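Local coordinates for protein 3-dehydroquinate dehydratase (Enterococcus faecalis, PDB 4PH6) that catalyses the cis-dehydration of 3-dehydroquinate to 3-dehydroshikimate through an imine intermediate, the third step of the chorismate pathway, at residues Phe84-Gln87 / Lys88-Gly91; Ala102-His105 / Glu106-Lys109; Val58-Phe61 / Ser62-Cys65; Ala126-Thr129 / Leu130-Glu133. All blocks are in the same frame, centred on the assembly; numbering follows the deposited sequence.

Interaction 1 (Phe84-Gln87 / Lys88-Gly91)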
loop_
_atom_site.group_PDB
_atom_site.type_symbol
_atom_site.label_atom_id
_atom_site.label_comp_id
_atom_site.label_asym_id
_atom_site.label_seq_id
_atom_site.Cartn_x
_atom_site.Cartn_y
_atom_site.Cartn_z
ATOM N N PHE A 84 -5.490 -28.035 3.880
ATOM C CA PHE A 84 -6.830 -28.369 3.403
ATOM C C PHE A 84 -7.782 -27.237 3.775
ATOM O O PHE A 84 -8.258 -27.181 4.907
ATOM C CB PHE A 84 -7.335 -29.701 3.984
ATOM C CG PHE A 84 -8.579 -30.215 3.302
ATOM C CD1 PHE A 84 -8.488 -31.125 2.257
ATOM C CD2 PHE A 84 -9.835 -29.774 3.686
ATOM C CE1 PHE A 84 -9.628 -31.583 1.607
ATOM C CE2 PHE A 84 -10.986 -30.232 3.035
ATOM C CZ PHE A 84 -10.877 -31.130 1.997
ATOM N N ARG A 85 -8.036 -26.305 2.863
ATOM C CA ARG A 85 -8.962 -25.230 3.207
ATOM C C ARG A 85 -10.382 -25.785 3.263
ATOM O O ARG A 85 -10.853 -26.397 2.302
ATOM C CB ARG A 85 -8.874 -24.074 2.217
ATOM C CG ARG A 85 -9.697 -22.849 2.603
ATOM C CD ARG A 85 -9.230 -22.239 3.907
ATOM N NE ARG A 85 -7.814 -21.904 3.853
ATOM C CZ ARG A 85 -6.938 -22.207 4.805
ATOM N NH1 ARG A 85 -7.330 -22.833 5.904
ATOM N NH2 ARG A 85 -5.671 -21.855 4.668
ATOM N N THR A 86 -11.058 -25.593 4.385
ATOM C CA THR A 86 -12.418 -26.116 4.502
ATOM C C THR A 86 -13.383 -25.209 3.754
ATOM O O THR A 86 -13.140 -24.009 3.607
ATOM C CB THR A 86 -12.882 -26.245 5.959
ATOM O OG1 THR A 86 -13.073 -24.938 6.512
ATOM C CG2 THR A 86 -11.847 -27.006 6.777
ATOM N N GLN A 87 -14.490 -25.792 3.316
ATOM C CA GLN A 87 -15.471 -25.110 2.481
ATOM C C GLN A 87 -15.999 -23.814 3.103
ATOM O O GLN A 87 -16.207 -22.837 2.395
ATOM C CB GLN A 87 -16.633 -26.060 2.180
ATOM C CG GLN A 87 -17.502 -25.657 1.000
ATOM C CD GLN A 87 -18.492 -26.750 0.599
ATOM O OE1 GLN A 87 -18.961 -27.522 1.443
ATOM N NE2 GLN A 87 -18.806 -26.822 -0.693
ATOM N N LYS A 88 -16.199 -23.786 4.419
ATOM C CA LYS A 88 -16.788 -22.602 5.048
ATOM C C LYS A 88 -15.809 -21.419 5.105
ATOM O O LYS A 88 -16.197 -20.297 5.447
ATOM C CB LYS A 88 -17.289 -22.927 6.459
ATOM C CG LYS A 88 -18.419 -22.014 6.952
ATOM C CD LYS A 88 -18.427 -21.948 8.492
ATOM C CE LYS A 88 -19.664 -22.585 9.140
ATOM N NZ LYS A 88 -20.618 -21.584 9.699
ATOM N N GLU A 89 -14.543 -21.668 4.773
ATOM C CA GLU A 89 -13.549 -20.595 4.749
ATOM C C GLU A 89 -12.926 -20.454 3.358
ATOM O O GLU A 89 -11.761 -20.075 3.227
ATOM C CB GLU A 89 -12.470 -20.839 5.817
ATOM C CG GLU A 89 -13.067 -21.079 7.211
ATOM C CD GLU A 89 -12.079 -20.881 8.357
ATOM O OE1 GLU A 89 -10.924 -20.459 8.119
ATOM O OE2 GLU A 89 -12.472 -21.138 9.513
ATOM N N GLY A 90 -13.706 -20.778 2.326
ATOM C CA GLY A 90 -13.273 -20.603 0.944
ATOM C C GLY A 90 -12.782 -21.844 0.203
ATOM O O GLY A 90 -12.420 -21.773 -0.964
ATOM N N GLY A 91 -12.770 -22.984 0.880
ATOM C CA GLY A 91 -12.243 -24.209 0.309
ATOM C C GLY A 91 -13.002 -24.720 -0.896
ATOM O O GLY A 91 -14.057 -24.197 -1.230
HETATM O O HOH W 1 -16.734 -25.210 -2.534
#
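Arg-85 and Thr-86 pack against Glu-89 and Gly-91 in a tight turn closed as a Schellman motif, just after strand 80-83 of the (beta/alpha)8 barrel. Along Arg-85, CB lies 3.9 Å from Gly-91 CA. CG is anti to the backbone N (chi1 -173°) and meets Gly-91 N at 3.5 Å. The chain then bends twice, and CD comes 3.4 Å from Glu-89 O and 4.0 Å from Glu-89 CB. Past CD the guanidinium leaves the turn: NH2 forms a salt bridge with Asp-117 and NH1 one with Glu-119, which fixes its rotation. The Glu-89 carboxylate lies in a plane 21° from that of the guanidinium, but the charged atoms of the two are not in contact, and Glu-89 OE1 accepts from the backbone N of His-146, the predicted proton donor/acceptor. Arg-85 is a predicted 3-dehydroquinate-binding residue, which places the turn at the probable substrate site. Thr-86 lies side by side with Glu-89, and its hydroxyl is hydrogen-bonded to Glu-119.

Two bonds grip Thr-86 O from opposite faces of its carbonyl plane, one from Glu-89 N at 3.0 Å and one from Gly-91 N at 2.9 Å. The second is the six-to-one bond of the motif; Gly-90 N to Gln-87 O, 3.2 Å, is the five-to-two bond nested inside it. Gly-90 has the positive phi (101°) expected of the motif's glycine. A water bridges Gln-87 NE2 to Gly-91 O, and Gly-91 CA makes a CA-H...O contact of 3.3 Å with Arg-85 O.

Interaction 2 (Ala102-His105 / Glu106-Lys109)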
loop_
_atom_site.group_PDB
_atom_site.type_symbol
_atom_site.label_atom_id
_atom_site.label_comp_id
_atom_site.label_asym_id
_atom_site.label_seq_id
_atom_site.Cartn_x
_atom_site.Cartn_y
_atom_site.Cartn_z
ATOM N N ALA A 102 -8.618 -36.865 10.111
ATOM C CA ALA A 102 -8.000 -38.150 9.762
ATOM C C ALA A 102 -6.898 -37.986 8.698
ATOM O O ALA A 102 -5.830 -38.612 8.784
ATOM C CB ALA A 102 -9.062 -39.130 9.285
ATOM N N LEU A 103 -7.164 -37.133 7.708
ATOM C CA LEU A 103 -6.198 -36.830 6.646
ATOM C C LEU A 103 -4.922 -36.212 7.204
ATOM O O LEU A 103 -3.814 -36.630 6.866
ATOM C CB LEU A 103 -6.804 -35.880 5.617
ATOM C CG LEU A 103 -5.895 -35.422 4.464
ATOM C CD1 LEU A 103 -5.055 -36.554 3.875
ATOM C CD2 LEU A 103 -6.722 -34.763 3.369
ATOM N N TYR A 104 -5.094 -35.196 8.042
ATOM C CA TYR A 104 -3.967 -34.507 8.650
ATOM C C TYR A 104 -3.137 -35.440 9.545
ATOM O O TYR A 104 -1.905 -35.420 9.486
ATOM C CB TYR A 104 -4.460 -33.301 9.456
ATOM C CG TYR A 104 -4.686 -32.035 8.644
ATOM C CD1 TYR A 104 -4.324 -31.958 7.301
ATOM C CD2 TYR A 104 -5.230 -30.902 9.238
ATOM C CE1 TYR A 104 -4.513 -30.788 6.576
ATOM C CE2 TYR A 104 -5.425 -29.740 8.528
ATOM C CZ TYR A 104 -5.062 -29.680 7.201
ATOM O OH TYR A 104 -5.263 -28.504 6.504
ATOM N N HIS A 105 -3.806 -36.248 10.370
ATOM C CA HIS A 105 -3.116 -37.212 11.225
ATOM C C HIS A 105 -2.254 -38.153 10.372
ATOM O O HIS A 105 -1.111 -38.446 10.731
ATOM C CB HIS A 105 -4.110 -38.018 12.079
ATOM C CG HIS A 105 -4.422 -37.405 13.410
ATOM N ND1 HIS A 105 -3.459 -37.175 14.377
ATOM C CD2 HIS A 105 -5.597 -37.004 13.958
ATOM C CE1 HIS A 105 -4.024 -36.635 15.441
ATOM N NE2 HIS A 105 -5.319 -36.528 15.218
ATOM N N GLU A 106 -2.790 -38.594 9.235
ATOM C CA GLU A 106 -2.045 -39.460 8.325
ATOM C C GLU A 106 -0.829 -38.788 7.680
ATOM O O GLU A 106 0.232 -39.402 7.569
ATOM C CB GLU A 106 -2.956 -39.991 7.219
ATOM C CG GLU A 106 -3.718 -41.225 7.630
ATOM C CD GLU A 106 -2.809 -42.322 8.162
ATOM O OE1 GLU A 106 -2.735 -42.474 9.402
ATOM O OE2 GLU A 106 -2.179 -43.034 7.350
ATOM N N LEU A 107 -0.992 -37.549 7.225
ATOM C CA LEU A 107 0.123 -36.781 6.684
ATOM C C LEU A 107 1.224 -36.645 7.728
ATOM O O LEU A 107 2.411 -36.782 7.420
ATOM C CB LEU A 107 -0.344 -35.395 6.228
ATOM C CG LEU A 107 -1.135 -35.363 4.916
ATOM C CD1 LEU A 107 -1.719 -33.986 4.697
ATOM C CD2 LEU A 107 -0.266 -35.777 3.729
ATOM N N VAL A 108 0.820 -36.386 8.967
ATOM C CA VAL A 108 1.773 -36.246 10.055
ATOM C C VAL A 108 2.630 -37.513 10.212
ATOM O O VAL A 108 3.849 -37.417 10.384
ATOM C CB VAL A 108 1.065 -35.917 11.385
ATOM C CG1 VAL A 108 2.021 -36.112 12.570
ATOM C CG2 VAL A 108 0.517 -34.492 11.356
ATOM N N LYS A 109 1.993 -38.683 10.111
ATOM C CA LYS A 109 2.666 -39.966 10.294
ATOM C C LYS A 109 3.525 -40.404 9.112
ATOM O O LYS A 109 4.641 -40.886 9.305
ATOM C CB LYS A 109 1.638 -41.073 10.574
ATOM C CG LYS A 109 1.002 -40.982 11.942
ATOM C CD LYS A 109 -0.215 -41.882 12.045
ATOM C CE LYS A 109 -0.920 -41.651 13.372
ATOM N NZ LYS A 109 -2.308 -42.182 13.375
HETATM O O HOH W 2 -5.771 -41.026 10.304
#
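Leu-107 sits one turn beyond Leu-103 and Tyr-104 on helix 97-110 and touches both side chains. Its CD1 meets Tyr-104 CD1 at 4.2 Å, arriving at the edge of the phenol ring and near its plane, not over a face. Its CG lies 4.2 Å from Leu-103 CD1, so the two leucines form an apolar ridge beside the tyrosine. This ridge faces helix 61-73, with Leu-107 on Val-64 and Cys-65. Tyr-104 instead runs inward, and its OH is hydrogen-bonded to the backbone N of Phe-84 just after strand 80-83.

Val-108 turns toward the preceding turn of the helix: with CG2 anti to its carbonyl carbon, that methyl presses on Tyr-104 O at 3.2 Å, next to the backbone bond from Val-108 N to the same oxygen (2.9 Å). On the outer side Glu-106 CG lies 3.6 Å from Ala-102 O. The bend at chi2 (-53°) turns the carboxylate to the side where a water donates to Ala-102 O and, weakly, to Glu-106 OE1. Lys-109 stays extended instead; its CG rests 3.5 Å from His-105 O, and its NZ ends 5.2 Å from ND1 of the His-105 imidazole. Leu-103, Leu-107 and Val-108 face neighbouring helices and strand 115-119 while Glu-106 and Lys-109 lie on the outer side, as in the amphipathic helix of a beta-alpha-beta unit in a (beta/alpha)8 barrel.

Interaction 3 (Val58-Phe61 / Ser62-Cys65)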
loop_
_atom_site.group_PDB
_atom_site.type_symbol
_atom_site.label_atom_id
_atom_site.label_comp_id
_atom_site.label_asym_id
_atom_site.label_seq_id
_atom_site.Cartn_x
_atom_site.Cartn_y
_atom_site.Cartn_z
ATOM N N VAL A 58 -8.082 -36.581 -2.854
ATOM C CA VAL A 58 -7.765 -36.207 -1.479
ATOM C C VAL A 58 -8.438 -37.104 -0.417
ATOM O O VAL A 58 -8.031 -37.129 0.754
ATOM C CB VAL A 58 -8.138 -34.735 -1.235
ATOM C CG1 VAL A 58 -9.621 -34.588 -1.022
ATOM C CG2 VAL A 58 -7.378 -34.186 -0.052
ATOM N N ALA A 59 -9.449 -37.852 -0.837
ATOM C CA ALA A 59 -10.123 -38.798 0.040
ATOM C C ALA A 59 -9.277 -40.045 0.246
ATOM O O ALA A 59 -9.503 -40.798 1.191
ATOM C CB ALA A 59 -11.475 -39.175 -0.524
ATOM N N ASP A 60 -8.315 -40.275 -0.643
ATOM C CA ASP A 60 -7.379 -41.378 -0.471
ATOM C C ASP A 60 -6.138 -40.869 0.257
ATOM O O ASP A 60 -5.208 -40.344 -0.353
ATOM C CB ASP A 60 -7.001 -42.003 -1.817
ATOM C CG ASP A 60 -6.228 -43.305 -1.663
ATOM O OD1 ASP A 60 -5.950 -43.712 -0.515
ATOM O OD2 ASP A 60 -5.862 -43.906 -2.695
ATOM N N PHE A 61 -6.140 -41.042 1.571
ATOM C CA PHE A 61 -5.166 -40.395 2.443
ATOM C C PHE A 61 -3.744 -40.906 2.202
ATOM O O PHE A 61 -2.775 -40.166 2.402
ATOM C CB PHE A 61 -5.567 -40.586 3.906
ATOM C CG PHE A 61 -6.923 -40.004 4.260
ATOM C CD1 PHE A 61 -7.536 -39.056 3.450
ATOM C CD2 PHE A 61 -7.576 -40.402 5.419
ATOM C CE1 PHE A 61 -8.772 -38.521 3.779
ATOM C CE2 PHE A 61 -8.811 -39.873 5.751
ATOM C CZ PHE A 61 -9.408 -38.925 4.929
ATOM N N SER A 62 -3.625 -42.151 1.743
ATOM C CA SER A 62 -2.322 -42.756 1.455
ATOM C C SER A 62 -1.745 -42.248 0.150
ATOM O O SER A 62 -0.532 -42.060 0.020
ATOM C CB SER A 62 -2.428 -44.279 1.403
ATOM O OG SER A 62 -2.775 -44.786 2.675
ATOM N N ASP A 63 -2.629 -42.062 -0.821
ATOM C CA ASP A 63 -2.268 -41.443 -2.078
ATOM C C ASP A 63 -1.730 -40.044 -1.804
ATOM O O ASP A 63 -0.713 -39.634 -2.366
ATOM C CB ASP A 63 -3.480 -41.384 -3.006
ATOM C CG ASP A 63 -3.144 -40.827 -4.361
ATOM O OD1 ASP A 63 -2.865 -41.628 -5.280
ATOM O OD2 ASP A 63 -3.147 -39.593 -4.512
ATOM N N VAL A 64 -2.405 -39.324 -0.907
ATOM C CA VAL A 64 -1.992 -37.971 -0.575
ATOM C C VAL A 64 -0.625 -37.974 0.123
ATOM O O VAL A 64 0.229 -37.156 -0.195
ATOM C CB VAL A 64 -3.028 -37.252 0.325
ATOM C CG1 VAL A 64 -2.532 -35.876 0.697
ATOM C CG2 VAL A 64 -4.364 -37.140 -0.380
ATOM N N CYS A 65 -0.416 -38.891 1.067
ATOM C CA CYS A 65 0.869 -38.974 1.768
ATOM C C CYS A 65 2.017 -39.230 0.791
ATOM O O CYS A 65 3.060 -38.585 0.871
ATOM C CB CYS A 65 0.843 -40.069 2.845
ATOM S SG CYS A 65 -0.190 -39.666 4.272
#
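Asp-60 touches Asp-63 at the N-cap of helix 61-73, one of the outer helices of the (beta/alpha)8 barrel. A chi1 of -170° turns the Asp-60 carboxylate away from its own N and over the first turn: OD2 lies 3.5 Å from Asp-63 CB, and OD1 stands 3.6 Å from Ser-62 N. A carboxylate placed before the first turn of a helix would probably be favoured by the helix dipole. Two backbone bonds start the helix proper: Val-64 N meets Asp-60 O at 3.0 Å, and Cys-65 N reaches Phe-61 O at 3.0 Å. The two aspartate side chains cross at about a right angle, their carboxylate planes 33° apart. The like charges of Asp-60 OD2 and Asp-63 OD1 stay 4.6 Å apart, and Asp-63 OD2 is hydrogen-bonded to Tyr-55 OH.

On the buried side Val-64 points back at the loop. Its CG2 reaches Val-58 CA at 3.7 Å and lies 4.2 Å from Val-58 CG2, so a valine before the cap closes over one in the first turn. Further out, Val-58 packs on Phe-84, Met-93 and Leu-103. The Phe-61 ring rests on Asn-99, Ala-102 and Leu-103 of helix 97-110, and Val-58 O lies at the edge of that ring, in its plane.

Interaction 4 (Ala126-Thr129 / Leu130-Glu133)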
loop_
_atom_site.group_PDB
_atom_site.type_symbol
_atom_site.label_atom_id
_atom_site.label_comp_id
_atom_site.label_asym_id
_atom_site.label_seq_id
_atom_site.Cartn_x
_atom_site.Cartn_y
_atom_site.Cartn_z
ATOM N N ALA A 126 -9.898 -31.910 19.001
ATOM C CA ALA A 126 -9.259 -32.678 17.947
ATOM C C ALA A 126 -8.045 -31.948 17.407
ATOM O O ALA A 126 -7.084 -32.540 17.164
ATOM C CB ALA A 126 -10.203 -32.996 16.815
ATOM N N ALA A 127 -8.162 -30.656 17.231
ATOM C CA ALA A 127 -7.085 -29.882 16.631
ATOM C C ALA A 127 -5.892 -29.806 17.574
ATOM O O ALA A 127 -4.753 -29.920 17.133
ATOM C CB ALA A 127 -7.570 -28.471 16.240
ATOM N N ASP A 128 -6.148 -29.620 18.868
ATOM C CA ASP A 128 -5.049 -29.543 19.822
ATOM C C ASP A 128 -4.247 -30.846 19.843
ATOM O O ASP A 128 -3.011 -30.829 19.842
ATOM C CB ASP A 128 -5.570 -29.210 21.223
ATOM C CG ASP A 128 -5.939 -27.744 21.366
ATOM O OD1 ASP A 128 -5.650 -26.968 20.427
ATOM O OD2 ASP A 128 -6.494 -27.363 22.418
ATOM N N THR A 129 -4.951 -31.970 19.845
ATOM C CA THR A 129 -4.288 -33.266 19.855
ATOM C C THR A 129 -3.424 -33.410 18.610
ATOM O O THR A 129 -2.311 -33.920 18.684
ATOM C CB THR A 129 -5.303 -34.427 19.928
ATOM O OG1 THR A 129 -6.135 -34.250 21.077
ATOM C CG2 THR A 129 -4.591 -35.772 20.011
ATOM N N LEU A 130 -3.949 -32.950 17.477
ATOM C CA LEU A 130 -3.228 -32.953 16.210
ATOM C C LEU A 130 -1.982 -32.052 16.248
ATOM O O LEU A 130 -0.904 -32.433 15.777
ATOM C CB LEU A 130 -4.153 -32.511 15.080
ATOM C CG LEU A 130 -3.467 -32.315 13.728
ATOM C CD1 LEU A 130 -2.910 -33.653 13.209
ATOM C CD2 LEU A 130 -4.426 -31.678 12.719
ATOM N N ILE A 131 -2.139 -30.865 16.817
ATOM C CA ILE A 131 -1.034 -29.922 16.944
ATOM C C ILE A 131 0.193 -30.545 17.624
ATOM O O ILE A 131 1.309 -30.431 17.108
ATOM C CB ILE A 131 -1.459 -28.669 17.737
ATOM C CG1 ILE A 131 -2.496 -27.867 16.949
ATOM C CG2 ILE A 131 -0.244 -27.808 18.038
ATOM C CD1 ILE A 131 -3.157 -26.756 17.748
ATOM N N HIS A 132 -0.017 -31.200 18.768
ATOM C CA HIS A 132 1.089 -31.809 19.504
ATOM C C HIS A 132 1.706 -32.981 18.756
ATOM O O HIS A 132 2.922 -33.176 18.827
ATOM C CB HIS A 132 0.639 -32.260 20.897
ATOM C CG HIS A 132 0.134 -31.133 21.738
ATOM N ND1 HIS A 132 0.844 -29.969 21.924
ATOM C CD2 HIS A 132 -1.029 -30.980 22.412
ATOM C CE1 HIS A 132 0.149 -29.146 22.677
ATOM N NE2 HIS A 132 -0.996 -29.732 22.992
ATOM N N GLU A 133 0.886 -33.756 18.048
ATOM C CA GLU A 133 1.430 -34.828 17.214
ATOM C C GLU A 133 2.228 -34.263 16.025
ATOM O O GLU A 133 3.269 -34.801 15.662
ATOM C CB GLU A 133 0.322 -35.756 16.713
ATOM C CG GLU A 133 -0.318 -36.617 17.804
ATOM C CD GLU A 133 0.699 -37.399 18.622
ATOM O OE1 GLU A 133 1.435 -38.221 18.039
ATOM O OE2 GLU A 133 0.774 -37.173 19.856
#
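The His-132 imidazole leans obliquely on Asp-128 O one turn back along helix 124-136, an outer helix of the (beta/alpha)8 barrel. Its CD2 is the atom that touches, 3.2 Å from that oxygen, and CG follows at 3.7 Å. The same carbonyl accepts the helical bond from His-132 N, so backbone and ring of one residue crowd a single oxygen. The other flat group, the Asp-128 carboxylate, turns away from the imidazole, with OD1 and His-132 NE2 6.0 Å apart. It runs instead alongside Ile-131, pointing the same way, and OD1 meets the methyl CD1 of Ile-131 at 3.7 Å. OD1 is also in a salt bridge with NE of Arg-167, which probably sets the rotation of the carboxylate and ties this helix to the loop carrying the arginine.

Facing the barrel, Ala-127, Leu-130 and Ile-131 all touch Ile-118 of strand 115-119, while Leu-130 also packs on Tyr-104 and His-105 of helix 97-110. Leu-130 CB lies 3.4 Å from Ala-127 O, and its branch reaches those neighbours. On the exposed side the Thr-129 hydroxyl bonds back to Leu-125 O. Glu-133 CG, set by chi1 (-69°), lies 3.5 Å from Thr-129 O, and the chain then folds at chi2. Ile-131 has CG1 anti to its carbonyl carbon (chi1 -67°), which brings that carbon close to Ala-127 O at 3.1 Å, beside the hydrogen bond from Ile-131 N to the same oxygen, 2.8 Å long.

Overall arrangement
Interactions 3, 2 and 4 follow one another across three outer helices of the barrel, with the helix of interaction 2 in the middle: its centre is about 9 Å from that of interaction 3 and 11 Å from that of interaction 4, whereas the centres of 3 and 4 are about 20 Å apart. Leu-103 CD1 meets Phe-61 CD1 at 3.5 Å, and Tyr-104 CB meets Leu-130 CD2 at 3.6 Å. Interaction 1 lies at the probable substrate site and joins the layer through Phe-84, whose N is 2.7 Å from Tyr-104 OH and whose CE1 is 3.8 Å from Val-58 CG2. The neighbouring Arg-85 approaches His-146 and Lys-173, the predicted catalytic pair.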